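Local coordinates for protein serpin (Taeniopygia guttata, PDB 5HGC) that binds the steroid cortisol and, as a member of the serpin family, probably inhibits serine endopeptidases, at residues Leu109-Lys114 with Ser304-Ser309; Gln164-Leu169 with Pro310-Ser315; Phe212-Asp217 with Arg267-Tyr272; Leu220-Val225 with Phe236-Ala241. All coordinates share one frame; numbering follows the deposited sequence.

How the contacts relate
From the N terminus, residues 109-114 pair with 304-309 in contact 1, and residues 164-169 with 310-315 in contact 2. The two loops therefore cross. Contacts 1 and 2 also touch through Leu109, which packs on Val166 and Leu312, and together they tie one end of serpin sheet A to the loop before helix 113-123. Contact 3 (212-217 with 267-272) nests inside both of those loops and itself encloses contact 4 (220-225 with 236-241), a hairpin of sheet B. Contacts 3 and 4 touch because their strands 211-217 and 222-228 are neighbours in sheet B, and lie across the molecule, their centres about 41 to 53 Å from those of contacts 1 and 2.

Contact 1: Leu109-Lys114 with Ser304-Ser309; sequences LALLRK and SGITGS. Unlike the reference sequence in segment 109-114: Ala110 (reference Lys).
Leu112 N donates to Ile306 O (2.8 Å, N-H...O 162°), the one hydrogen bond between the segments. Beside it Ala110 O receives a CA-H...O contact from Thr307 CA (3.3 Å). Thr307 holds OG1 between its backbone N and carbonyl carbon (chi1 64°), which turns its methyl CG2 onto Ala110 O at 3.3 Å while OG1 accepts from Ser309 N in an ST turn and is hydrogen-bonded to Asp311 OD1. Leu112 lays its isobutyl group over the end of helix 304-307: CG lies 3.6 Å from Gly308 N, and CD1 is 3.6 Å from Gly305 O. Gly308, under this leucine, leaves the helix with positive phi. With an alanine in place of Leu112 the backbone bond could persist, but Gly305 O and Gly308 N would probably lose their apolar cover. On the other flank Leu111 and Ile306 run side by side, CD2 to CG2 at 3.8 Å. Leu112 is also the N-cap residue of helix 113-123, and the contact thus joins the start of that helix to the one-turn helix that precedes strand 316-325 of sheet A in the serpin fold.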
loop_
_atom_site.group_PDB
_atom_site.type_symbol
_atom_site.label_atom_id
_atom_site.label_comp_id
_atom_site.label_asym_id
_atom_site.label_seq_id
_atom_site.Cartn_x
_atom_site.Cartn_y
_atom_site.Cartn_z
ATOM N N LEU A 109 21.633 22.043 -3.324
ATOM C CA LEU A 109 22.207 21.225 -2.265
ATOM C C LEU A 109 23.129 20.161 -2.838
ATOM O O LEU A 109 22.953 19.719 -3.992
ATOM C CB LEU A 109 21.119 20.565 -1.422
ATOM C CG LEU A 109 20.410 21.421 -0.372
ATOM C CD1 LEU A 109 19.335 20.562 0.266
ATOM C CD2 LEU A 109 21.319 22.041 0.700
ATOM N N ALA A 110 24.094 19.743 -2.020
ATOM C CA ALA A 110 25.071 18.704 -2.398
ATOM C C ALA A 110 24.432 17.336 -2.236
ATOM O O ALA A 110 23.541 17.166 -1.404
ATOM C CB ALA A 110 26.301 18.813 -1.504
ATOM N N LEU A 111 24.910 16.363 -3.009
ATOM C CA LEU A 111 24.654 14.946 -2.717
ATOM C C LEU A 111 25.910 14.075 -2.536
ATOM O O LEU A 111 26.912 14.218 -3.282
ATOM C CB LEU A 111 23.687 14.376 -3.728
ATOM C CG LEU A 111 22.351 14.414 -3.023
ATOM C CD1 LEU A 111 21.371 15.270 -3.777
ATOM C CD2 LEU A 111 21.897 12.976 -2.833
ATOM N N LEU A 112 25.879 13.223 -1.526
ATOM C CA LEU A 112 26.971 12.343 -1.281
ATOM C C LEU A 112 26.835 11.090 -2.162
ATOM O O LEU A 112 25.758 10.458 -2.226
ATOM C CB LEU A 112 27.007 11.951 0.180
ATOM C CG LEU A 112 27.588 12.852 1.251
ATOM C CD1 LEU A 112 27.503 12.161 2.597
ATOM C CD2 LEU A 112 29.035 13.203 0.996
ATOM N N ARG A 113 27.936 10.712 -2.796
ATOM C CA ARG A 113 28.008 9.471 -3.498
ATOM C C ARG A 113 27.632 8.277 -2.614
ATOM O O ARG A 113 26.982 7.322 -3.102
ATOM C CB ARG A 113 29.421 9.265 -4.041
ATOM C CG ARG A 113 29.669 7.887 -4.680
ATOM C CD ARG A 113 28.801 7.677 -5.928
ATOM N NE ARG A 113 29.199 8.580 -7.002
ATOM C CZ ARG A 113 28.472 8.873 -8.097
ATOM N NH1 ARG A 113 27.273 8.329 -8.289
ATOM N NH2 ARG A 113 28.967 9.747 -9.006
ATOM N N LYS A 114 28.010 8.345 -1.323
ATOM C CA LYS A 114 27.815 7.235 -0.405
ATOM C C LYS A 114 26.301 7.007 -0.295
ATOM O O LYS A 114 25.837 5.882 -0.423
ATOM C CB LYS A 114 28.429 7.595 0.934
ATOM C CG LYS A 114 27.877 6.891 2.165
ATOM C CD LYS A 114 28.407 7.629 3.385
ATOM C CE LYS A 114 28.180 6.859 4.691
ATOM N NZ LYS A 114 28.932 5.553 4.711
ATOM N N SER A 304 22.500 14.434 7.299
ATOM C CA SER A 304 23.872 14.739 6.903
ATOM C C SER A 304 24.489 13.601 6.107
ATOM O O SER A 304 25.399 13.847 5.317
ATOM C CB SER A 304 24.746 15.132 8.098
ATOM O OG SER A 304 24.916 14.044 8.998
ATOM N N GLY A 305 23.964 12.377 6.294
ATOM C CA GLY A 305 24.277 11.230 5.469
ATOM C C GLY A 305 23.866 11.373 4.025
ATOM O O GLY A 305 24.358 10.606 3.172
ATOM N N ILE A 306 22.990 12.341 3.715
ATOM C CA ILE A 306 22.577 12.603 2.281
ATOM C C ILE A 306 23.445 13.656 1.593
ATOM O O ILE A 306 23.960 13.433 0.503
ATOM C CB ILE A 306 21.045 12.901 2.139
ATOM C CG1 ILE A 306 20.220 11.710 2.748
ATOM C CG2 ILE A 306 20.628 13.179 0.690
ATOM C CD1 ILE A 306 18.729 11.951 2.872
ATOM N N THR A 307 23.626 14.803 2.250
ATOM C CA THR A 307 24.256 15.981 1.620
ATOM C C THR A 307 25.676 16.172 2.150
ATOM O O THR A 307 26.452 16.901 1.564
ATOM C CB THR A 307 23.468 17.282 1.931
ATOM O OG1 THR A 307 23.526 17.522 3.339
ATOM C CG2 THR A 307 22.061 17.151 1.556
ATOM N N GLY A 308 26.017 15.479 3.239
ATOM C CA GLY A 308 27.223 15.783 3.999
ATOM C C GLY A 308 27.158 16.987 4.941
ATOM O O GLY A 308 28.159 17.286 5.596
ATOM N N SER A 309 26.031 17.713 5.001
ATOM C CA SER A 309 25.903 18.813 5.980
ATOM C C SER A 309 24.544 18.742 6.592
ATOM O O SER A 309 23.657 18.102 6.026
ATOM C CB SER A 309 26.100 20.217 5.356
ATOM O OG SER A 309 26.929 20.223 4.194
#

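Contact 2: Gln164-Leu169 with Pro310-Ser315; sequences QTVMLL and PDLKVS
Met167 and Leu312 cross at about a right angle where two strands of serpin sheet A, 167-176 and the parallel strand 316-325, come together at one end. The methionine runs out extended and bends only at its last torsion (chi3 66°), which brings CE between two branched side chains: Leu312 CD2 at 3.7 Å and Val314 CG2 at 3.5 Å. The other methyl of the leucine, CD1, meets Val166 CG1 obliquely at 3.4 Å and also rests against Met167 CB, so that Leu312 fills the angle between two successive residues. An alanine in its place would probably open a gap beside Val166 CG1 and leave the Met167 methyl freer to turn. Helix 39-52 covers Leu169 and Val314 through Leu49. The backbones too run almost perpendicular (164-169 against 312-315) and are joined beyond the apolar cluster. Ser315 N donates to Met167 O, 2.9 Å away. The Ser315 hydroxyl reaches the residue just before the strand: OG accepts from Val166 N at 2.8 Å.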
loop_
_atom_site.group_PDB
_atom_site.type_symbol
_atom_site.label_atom_id
_atom_site.label_comp_id
_atom_site.label_asym_id
_atom_site.label_seq_id
_atom_site.Cartn_x
_atom_site.Cartn_y
_atom_site.Cartn_z
ATOM N N GLN A 164 10.292 27.024 -2.933
ATOM C CA GLN A 164 11.278 26.774 -1.905
ATOM C C GLN A 164 11.495 25.290 -1.436
ATOM O O GLN A 164 12.042 25.032 -0.316
ATOM C CB GLN A 164 10.919 27.656 -0.721
ATOM C CG GLN A 164 11.764 28.911 -0.672
ATOM C CD GLN A 164 11.758 29.519 0.702
ATOM O OE1 GLN A 164 10.675 29.788 1.264
ATOM N NE2 GLN A 164 12.966 29.740 1.269
ATOM N N THR A 165 11.041 24.332 -2.261
ATOM C CA THR A 165 11.107 22.910 -1.915
ATOM C C THR A 165 12.561 22.546 -1.827
ATOM O O THR A 165 13.351 22.845 -2.697
ATOM C CB THR A 165 10.405 22.035 -2.963
ATOM O OG1 THR A 165 9.027 22.400 -3.022
ATOM C CG2 THR A 165 10.477 20.569 -2.610
ATOM N N VAL A 166 12.914 21.920 -0.734
ATOM C CA VAL A 166 14.266 21.438 -0.591
ATOM C C VAL A 166 14.329 20.024 -1.219
ATOM O O VAL A 166 15.116 19.782 -2.139
ATOM C CB VAL A 166 14.670 21.526 0.892
ATOM C CG1 VAL A 166 15.975 20.825 1.158
ATOM C CG2 VAL A 166 14.816 22.991 1.307
ATOM N N MET A 167 13.459 19.117 -0.743
ATOM C CA MET A 167 13.389 17.716 -1.221
ATOM C C MET A 167 11.953 17.197 -1.232
ATOM O O MET A 167 11.208 17.353 -0.253
ATOM C CB MET A 167 14.284 16.817 -0.361
ATOM C CG MET A 167 14.060 15.342 -0.576
ATOM S SD MET A 167 15.338 14.326 0.167
ATOM C CE MET A 167 15.074 14.632 1.899
ATOM N N LEU A 168 11.580 16.640 -2.371
ATOM C CA LEU A 168 10.387 15.866 -2.561
ATOM C C LEU A 168 10.725 14.356 -2.501
ATOM O O LEU A 168 11.514 13.858 -3.298
ATOM C CB LEU A 168 9.788 16.224 -3.933
ATOM C CG LEU A 168 8.585 15.367 -4.354
ATOM C CD1 LEU A 168 7.410 15.537 -3.385
ATOM C CD2 LEU A 168 8.119 15.633 -5.768
ATOM N N LEU A 169 10.151 13.623 -1.552
ATOM C CA LEU A 169 10.235 12.133 -1.565
ATOM C C LEU A 169 8.994 11.618 -2.230
ATOM O O LEU A 169 7.899 11.864 -1.739
ATOM C CB LEU A 169 10.352 11.574 -0.151
ATOM C CG LEU A 169 10.384 10.058 0.057
ATOM C CD1 LEU A 169 11.566 9.351 -0.596
ATOM C CD2 LEU A 169 10.407 9.833 1.562
ATOM N N PRO A 310 24.347 19.413 7.741
ATOM C CA PRO A 310 22.998 19.383 8.313
ATOM C C PRO A 310 22.127 20.513 7.729
ATOM O O PRO A 310 21.729 21.394 8.465
ATOM C CB PRO A 310 23.264 19.609 9.794
ATOM C CG PRO A 310 24.452 20.554 9.798
ATOM C CD PRO A 310 25.273 20.215 8.575
ATOM N N ASP A 311 21.855 20.461 6.424
ATOM C CA ASP A 311 21.132 21.493 5.708
ATOM C C ASP A 311 19.872 20.993 5.004
ATOM O O ASP A 311 19.234 21.760 4.294
ATOM C CB ASP A 311 22.064 22.212 4.691
ATOM C CG ASP A 311 22.840 21.240 3.750
ATOM O OD1 ASP A 311 22.521 20.027 3.666
ATOM O OD2 ASP A 311 23.783 21.705 3.069
ATOM N N LEU A 312 19.515 19.715 5.163
ATOM C CA LEU A 312 18.424 19.139 4.357
ATOM C C LEU A 312 17.270 18.736 5.251
ATOM O O LEU A 312 17.468 18.425 6.413
ATOM C CB LEU A 312 18.939 17.951 3.520
ATOM C CG LEU A 312 17.932 17.106 2.729
ATOM C CD1 LEU A 312 17.397 17.765 1.459
ATOM C CD2 LEU A 312 18.546 15.802 2.353
ATOM N N LYS A 313 16.060 18.759 4.714
ATOM C CA LYS A 313 14.875 18.269 5.420
ATOM C C LYS A 313 13.893 17.844 4.344
ATOM O O LYS A 313 14.034 18.221 3.165
ATOM C CB LYS A 313 14.249 19.373 6.294
ATOM C CG LYS A 313 13.528 20.448 5.469
ATOM C CD LYS A 313 12.965 21.541 6.362
ATOM C CE LYS A 313 12.535 22.724 5.496
ATOM N NZ LYS A 313 12.574 23.999 6.267
ATOM N N VAL A 314 12.881 17.075 4.724
ATOM C CA VAL A 314 11.950 16.586 3.723
ATOM C C VAL A 314 10.885 17.627 3.634
ATOM O O VAL A 314 10.203 17.849 4.607
ATOM C CB VAL A 314 11.396 15.185 4.089
ATOM C CG1 VAL A 314 10.424 14.669 3.039
ATOM C CG2 VAL A 314 12.560 14.227 4.260
ATOM N N SER A 315 10.764 18.276 2.482
ATOM C CA SER A 315 9.755 19.322 2.303
ATOM C C SER A 315 8.358 18.712 2.109
ATOM O O SER A 315 7.392 19.180 2.667
ATOM C CB SER A 315 10.088 20.262 1.121
ATOM O OG SER A 315 11.299 20.950 1.315
#

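Contact 3: Phe212-Asp217 with Arg267-Tyr272; sequences FDFYFD and RFMNLY
Phe214 carries Arg267 on one ring face: the arginine, extended from CG to NE, lies alongside it with both CD and the guanidinium over that face. Arg267 CZ stands 4.4 Å from the Phe214 centroid in a cation-pi contact, the two planes 36° apart, and NH1 comes closest, toward the rim, 3.4 Å from Phe214 CZ. At Phe212, Leu271 CD2 sits over one face, 4.2 Å from the centroid, while Met269 CG abuts the edge in plane, 3.5 Å from Phe212 CD2; Met269 SD beside that edge makes a Met-aromatic contact. The methionine then bends so that CE touches Phe214 CB at 3.7 Å, linking both phenylalanines. Within these segments the only bridge is the antiparallel hydrogen-bonded pair Phe212-Arg267 (Phe212 N to Arg267 O 3.0 Å); the pairing continues outside them, Phe214 with Phe265 and Met269 with Gly210. From that bridge 212-217 and 267-272 run off with axes 95° apart, and the side chains fill the angle between sheet B and sheet C of the serpin fold.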
loop_
_atom_site.group_PDB
_atom_site.type_symbol
_atom_site.label_atom_id
_atom_site.label_comp_id
_atom_site.label_asym_id
_atom_site.label_seq_id
_atom_site.Cartn_x
_atom_site.Cartn_y
_atom_site.Cartn_z
ATOM N N PHE A 212 -14.609 -20.413 -1.948
ATOM C CA PHE A 212 -13.680 -19.377 -1.555
ATOM C C PHE A 212 -13.430 -19.374 -0.059
ATOM O O PHE A 212 -14.330 -19.719 0.731
ATOM C CB PHE A 212 -14.240 -18.039 -1.973
ATOM C CG PHE A 212 -14.626 -17.981 -3.412
ATOM C CD1 PHE A 212 -13.654 -18.030 -4.422
ATOM C CD2 PHE A 212 -15.957 -17.875 -3.773
ATOM C CE1 PHE A 212 -14.033 -17.988 -5.769
ATOM C CE2 PHE A 212 -16.344 -17.796 -5.114
ATOM C CZ PHE A 212 -15.387 -17.876 -6.121
ATOM N N ASP A 213 -12.236 -18.932 0.341
ATOM C CA ASP A 213 -11.915 -18.755 1.727
ATOM C C ASP A 213 -12.889 -17.759 2.279
ATOM O O ASP A 213 -13.182 -16.728 1.651
ATOM C CB ASP A 213 -10.458 -18.335 1.903
ATOM C CG ASP A 213 -9.473 -19.511 1.640
ATOM O OD1 ASP A 213 -9.909 -20.624 1.236
ATOM O OD2 ASP A 213 -8.247 -19.345 1.817
ATOM N N PHE A 214 -13.454 -18.123 3.422
ATOM C CA PHE A 214 -14.527 -17.364 4.035
ATOM C C PHE A 214 -14.397 -17.395 5.544
ATOM O O PHE A 214 -13.931 -18.396 6.111
ATOM C CB PHE A 214 -15.860 -17.960 3.617
ATOM C CG PHE A 214 -17.026 -17.335 4.297
ATOM C CD1 PHE A 214 -17.484 -17.824 5.567
ATOM C CD2 PHE A 214 -17.681 -16.251 3.708
ATOM C CE1 PHE A 214 -18.538 -17.194 6.235
ATOM C CE2 PHE A 214 -18.768 -15.636 4.361
ATOM C CZ PHE A 214 -19.194 -16.091 5.611
ATOM N N TYR A 215 -14.807 -16.306 6.196
ATOM C CA TYR A 215 -14.932 -16.274 7.646
ATOM C C TYR A 215 -15.826 -15.143 8.026
ATOM O O TYR A 215 -15.732 -14.091 7.410
ATOM C CB TYR A 215 -13.575 -16.065 8.308
ATOM C CG TYR A 215 -13.651 -15.958 9.821
ATOM C CD1 TYR A 215 -14.025 -17.063 10.612
ATOM C CD2 TYR A 215 -13.369 -14.742 10.467
ATOM C CE1 TYR A 215 -14.113 -16.954 11.990
ATOM C CE2 TYR A 215 -13.461 -14.646 11.837
ATOM C CZ TYR A 215 -13.826 -15.758 12.582
ATOM O OH TYR A 215 -13.906 -15.648 13.941
ATOM N N PHE A 216 -16.699 -15.355 9.020
ATOM C CA PHE A 216 -17.523 -14.290 9.593
ATOM C C PHE A 216 -17.000 -14.046 10.989
ATOM O O PHE A 216 -16.933 -15.016 11.712
ATOM C CB PHE A 216 -19.014 -14.737 9.622
ATOM C CG PHE A 216 -19.978 -13.655 10.116
ATOM C CD1 PHE A 216 -20.428 -12.615 9.250
ATOM C CD2 PHE A 216 -20.427 -13.630 11.465
ATOM C CE1 PHE A 216 -21.299 -11.579 9.707
ATOM C CE2 PHE A 216 -21.287 -12.609 11.906
ATOM C CZ PHE A 216 -21.722 -11.585 11.028
ATOM N N ASP A 217 -16.584 -12.828 11.403
ATOM C CA ASP A 217 -16.590 -12.586 12.893
ATOM C C ASP A 217 -17.757 -11.821 13.430
ATOM O O ASP A 217 -18.128 -10.762 12.872
ATOM C CB ASP A 217 -15.283 -12.096 13.561
ATOM C CG ASP A 217 -14.731 -10.893 12.953
ATOM O OD1 ASP A 217 -15.341 -10.471 11.963
ATOM O OD2 ASP A 217 -13.662 -10.402 13.423
ATOM N N ARG A 267 -15.674 -22.297 1.335
ATOM C CA ARG A 267 -17.121 -22.384 1.347
ATOM C C ARG A 267 -17.609 -22.156 -0.080
ATOM O O ARG A 267 -17.209 -21.204 -0.751
ATOM C CB ARG A 267 -17.659 -21.293 2.255
ATOM C CG ARG A 267 -19.066 -21.487 2.801
ATOM C CD ARG A 267 -19.455 -20.272 3.605
ATOM N NE ARG A 267 -20.760 -20.385 4.276
ATOM C CZ ARG A 267 -21.621 -19.365 4.472
ATOM N NH1 ARG A 267 -21.370 -18.123 4.022
ATOM N NH2 ARG A 267 -22.770 -19.594 5.095
ATOM N N PHE A 268 -18.450 -23.049 -0.582
ATOM C CA PHE A 268 -19.067 -22.819 -1.889
ATOM C C PHE A 268 -20.150 -21.710 -1.787
ATOM O O PHE A 268 -20.958 -21.670 -0.830
ATOM C CB PHE A 268 -19.636 -24.115 -2.397
ATOM C CG PHE A 268 -20.134 -24.048 -3.796
ATOM C CD1 PHE A 268 -19.271 -24.347 -4.866
ATOM C CD2 PHE A 268 -21.461 -23.703 -4.058
ATOM C CE1 PHE A 268 -19.742 -24.308 -6.196
ATOM C CE2 PHE A 268 -21.940 -23.645 -5.349
ATOM C CZ PHE A 268 -21.086 -23.941 -6.436
ATOM N N MET A 269 -20.125 -20.777 -2.743
ATOM C CA MET A 269 -20.936 -19.549 -2.670
ATOM C C MET A 269 -21.096 -18.833 -3.985
ATOM O O MET A 269 -20.327 -19.057 -4.955
ATOM C CB MET A 269 -20.364 -18.559 -1.650
ATOM C CG MET A 269 -19.007 -17.994 -2.014
ATOM S SD MET A 269 -18.308 -16.837 -0.814
ATOM C CE MET A 269 -17.674 -17.981 0.400
ATOM N N ASN A 270 -22.066 -17.934 -3.980
ATOM C CA ASN A 270 -22.232 -16.973 -5.034
ATOM C C ASN A 270 -21.563 -15.711 -4.581
ATOM O O ASN A 270 -21.875 -15.202 -3.468
ATOM C CB ASN A 270 -23.706 -16.733 -5.239
ATOM C CG ASN A 270 -24.374 -17.973 -5.763
ATOM O OD1 ASN A 270 -23.975 -18.494 -6.808
ATOM N ND2 ASN A 270 -25.301 -18.523 -4.991
ATOM N N LEU A 271 -20.619 -15.247 -5.409
ATOM C CA LEU A 271 -19.770 -14.100 -5.065
ATOM C C LEU A 271 -19.997 -13.015 -6.083
ATOM O O LEU A 271 -19.899 -13.259 -7.310
ATOM C CB LEU A 271 -18.283 -14.460 -4.945
ATOM C CG LEU A 271 -17.371 -13.340 -4.413
ATOM C CD1 LEU A 271 -17.708 -12.811 -3.013
ATOM C CD2 LEU A 271 -15.916 -13.823 -4.486
ATOM N N TYR A 272 -20.342 -11.847 -5.545
ATOM C CA TYR A 272 -20.535 -10.665 -6.308
ATOM C C TYR A 272 -19.532 -9.645 -5.814
ATOM O O TYR A 272 -19.472 -9.318 -4.616
ATOM C CB TYR A 272 -21.961 -10.140 -6.152
ATOM C CG TYR A 272 -22.994 -10.974 -6.852
ATOM C CD1 TYR A 272 -23.328 -10.731 -8.192
ATOM C CD2 TYR A 272 -23.657 -12.000 -6.177
ATOM C CE1 TYR A 272 -24.280 -11.499 -8.844
ATOM C CE2 TYR A 272 -24.607 -12.765 -6.813
ATOM C CZ TYR A 272 -24.914 -12.511 -8.143
ATOM O OH TYR A 272 -25.832 -13.308 -8.774
#

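Contact 4: Leu220-Val225 with Phe236-Ala241; sequences LSCTVV and FLVLPA. With HCY ((11alpha,14beta)-11,17,21-trihydroxypregn-4-ene-3,20-dione), chain B.
Ser221, whose carbonyl O accepts from Ala241 N at 2.8 Å, has a left-handed backbone (phi 64°, psi 46°) and, together with Cys222, faces Asp217 on the adjoining strand: a G1 beta bulge, with serine in the left-handed position. Beyond it the hairpin is regular. Thr223 with Leu239 and Val225 with Leu237 are antiparallel hydrogen-bonded pairs; Pro240, which has no N-H, falls opposite Cys222 in a non-hydrogen-bonded pair and so costs the hairpin no bond. A water bonds to Thr223 OG1 at 3.3 Å and more weakly to Leu239 O. On one face Cys222 SG lies against Val238 CG1 at 3.8 Å, and the Val224 and Phe236 side chains cross at a slant, Val224 CG1 3.9 Å from Phe236 CD2. The far side of that phenylalanine belongs to the steroid pocket: ketone O4 of the ligand lies in plane at the ring edge, 3.7 Å from Phe236 CE1, and steroid methyl C18 is 3.7 Å from Phe236 CZ. Phe360 meets the same ring almost perpendicularly, while Arg226, Ser261 and Asn365 hydrogen-bond the ligand. Helices 245-251 and 254-263 cover the face of Cys222, Val224 and Val238, through Leu248 and Trp260. Phe351 packs on Leu237 and Leu239 on the other face, and strands 211-217 and 355-361 flank the hairpin within sheet B.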
loop_
_atom_site.group_PDB
_atom_site.type_symbol
_atom_site.label_atom_id
_atom_site.label_comp_id
_atom_site.label_asym_id
_atom_site.label_seq_id
_atom_site.Cartn_x
_atom_site.Cartn_y
_atom_site.Cartn_z
ATOM N N LEU A 220 -16.658 -8.453 15.154
ATOM C CA LEU A 220 -16.525 -7.315 14.289
ATOM C C LEU A 220 -17.654 -7.079 13.318
ATOM O O LEU A 220 -17.727 -6.000 12.715
ATOM C CB LEU A 220 -15.148 -7.262 13.632
ATOM C CG LEU A 220 -13.977 -7.166 14.612
ATOM C CD1 LEU A 220 -12.694 -7.095 13.826
ATOM C CD2 LEU A 220 -14.074 -5.937 15.491
ATOM N N SER A 221 -18.550 -8.059 13.167
ATOM C CA SER A 221 -19.725 -7.925 12.269
ATOM C C SER A 221 -19.315 -7.767 10.805
ATOM O O SER A 221 -19.868 -6.927 10.046
ATOM C CB SER A 221 -20.639 -6.772 12.711
ATOM O OG SER A 221 -20.619 -6.640 14.126
ATOM N N CYS A 222 -18.371 -8.625 10.415
ATOM C CA CYS A 222 -17.674 -8.568 9.129
ATOM C C CYS A 222 -17.721 -9.876 8.421
ATOM O O CYS A 222 -17.369 -10.903 9.011
ATOM C CB CYS A 222 -16.178 -8.389 9.381
ATOM S SG CYS A 222 -15.780 -6.745 9.793
ATOM N N THR A 223 -18.011 -9.836 7.137
ATOM C CA THR A 223 -17.821 -11.001 6.316
ATOM C C THR A 223 -16.456 -10.842 5.692
ATOM O O THR A 223 -16.167 -9.799 5.193
ATOM C CB THR A 223 -18.931 -11.080 5.272
ATOM O OG1 THR A 223 -20.179 -11.189 5.957
ATOM C CG2 THR A 223 -18.770 -12.278 4.396
ATOM N N VAL A 224 -15.622 -11.883 5.752
ATOM C CA VAL A 224 -14.287 -11.905 5.151
ATOM C C VAL A 224 -14.268 -12.916 4.018
ATOM O O VAL A 224 -14.585 -14.077 4.249
ATOM C CB VAL A 224 -13.193 -12.271 6.189
ATOM C CG1 VAL A 224 -11.775 -12.193 5.565
ATOM C CG2 VAL A 224 -13.313 -11.371 7.430
ATOM N N VAL A 225 -13.896 -12.483 2.809
ATOM C CA VAL A 225 -13.668 -13.391 1.716
ATOM C C VAL A 225 -12.247 -13.173 1.219
ATOM O O VAL A 225 -11.813 -12.020 1.008
ATOM C CB VAL A 225 -14.699 -13.188 0.587
ATOM C CG1 VAL A 225 -14.385 -14.056 -0.606
ATOM C CG2 VAL A 225 -16.109 -13.538 1.087
ATOM N N PHE A 236 -7.781 -10.001 0.762
ATOM C CA PHE A 236 -8.875 -10.130 1.797
ATOM C C PHE A 236 -9.907 -9.053 1.561
ATOM O O PHE A 236 -9.557 -7.872 1.529
ATOM C CB PHE A 236 -8.354 -9.921 3.216
ATOM C CG PHE A 236 -7.544 -11.081 3.749
ATOM C CD1 PHE A 236 -6.348 -11.521 3.076
ATOM C CD2 PHE A 236 -7.923 -11.723 4.944
ATOM C CE1 PHE A 236 -5.574 -12.585 3.577
ATOM C CE2 PHE A 236 -7.153 -12.792 5.447
ATOM C CZ PHE A 236 -5.978 -13.214 4.775
ATOM N N LEU A 237 -11.165 -9.454 1.350
ATOM C CA LEU A 237 -12.233 -8.518 1.014
ATOM C C LEU A 237 -13.126 -8.544 2.227
ATOM O O LEU A 237 -13.649 -9.611 2.589
ATOM C CB LEU A 237 -12.967 -8.993 -0.218
ATOM C CG LEU A 237 -12.069 -9.602 -1.293
ATOM C CD1 LEU A 237 -12.898 -10.288 -2.391
ATOM C CD2 LEU A 237 -11.155 -8.520 -1.880
ATOM N N VAL A 238 -13.271 -7.388 2.873
ATOM C CA VAL A 238 -13.896 -7.298 4.192
ATOM C C VAL A 238 -15.120 -6.426 4.081
ATOM O O VAL A 238 -15.032 -5.239 3.763
ATOM C CB VAL A 238 -12.955 -6.698 5.230
ATOM C CG1 VAL A 238 -13.600 -6.701 6.628
ATOM C CG2 VAL A 238 -11.650 -7.450 5.222
ATOM N N LEU A 239 -16.264 -7.043 4.322
ATOM C CA LEU A 239 -17.591 -6.422 4.174
ATOM C C LEU A 239 -18.140 -6.264 5.579
ATOM O O LEU A 239 -18.571 -7.265 6.133
ATOM C CB LEU A 239 -18.503 -7.320 3.355
ATOM C CG LEU A 239 -19.836 -6.743 2.931
ATOM C CD1 LEU A 239 -19.633 -5.480 2.103
ATOM C CD2 LEU A 239 -20.580 -7.775 2.121
ATOM N N PRO A 240 -18.044 -5.046 6.178
ATOM C CA PRO A 240 -18.710 -4.858 7.463
ATOM C C PRO A 240 -20.216 -4.633 7.241
ATOM O O PRO A 240 -20.635 -4.095 6.170
ATOM C CB PRO A 240 -18.032 -3.604 8.030
ATOM C CG PRO A 240 -17.763 -2.784 6.803
ATOM C CD PRO A 240 -17.385 -3.794 5.730
ATOM N N ALA A 241 -21.015 -5.081 8.231
ATOM C CA ALA A 241 -22.454 -4.752 8.329
ATOM C C ALA A 241 -22.683 -3.219 8.329
ATOM O O ALA A 241 -21.854 -2.475 8.914
ATOM C CB ALA A 241 -22.997 -5.347 9.610
HETATM C C1 HCY B . 0.529 -12.634 11.018
HETATM C C2 HCY B . 1.085 -11.934 12.256
HETATM C C3 HCY B . 2.039 -10.818 11.894
HETATM C C4 HCY B . 2.099 -10.292 10.510
HETATM C C5 HCY B . 1.098 -10.550 9.660
HETATM C C6 HCY B . 0.917 -9.661 8.448
HETATM C C7 HCY B . 0.718 -10.523 7.182
HETATM C C8 HCY B . -0.225 -11.723 7.324
HETATM C C9 HCY B . 0.152 -12.547 8.574
HETATM C C10 HCY B . 0.130 -11.708 9.872
HETATM C C12 HCY B . -0.617 -14.754 7.340
HETATM C C11 HCY B . -0.537 -13.955 8.660
HETATM C C13 HCY B . -1.047 -13.853 6.143
HETATM C C14 HCY B . -0.134 -12.625 6.114
HETATM C C15 HCY B . -0.263 -12.077 4.713
HETATM C C16 HCY B . -0.473 -13.292 3.818
HETATM C C17 HCY B . -0.762 -14.490 4.757
HETATM C C18 HCY B . -2.550 -13.448 6.183
HETATM C C19 HCY B . -1.228 -11.054 10.206
HETATM C C20 HCY B . -1.837 -15.417 4.221
HETATM C C21 HCY B . -1.769 -16.907 4.484
HETATM O O1 HCY B . 2.709 -10.313 12.773
HETATM O O2 HCY B . -1.867 -13.655 9.096
HETATM O O3 HCY B . 0.403 -15.344 4.812
HETATM O O4 HCY B . -2.775 -14.979 3.571
HETATM O O5 HCY B . -3.131 -17.264 4.714
HETATM O O HOH W 1 -21.803 -8.376 6.203
#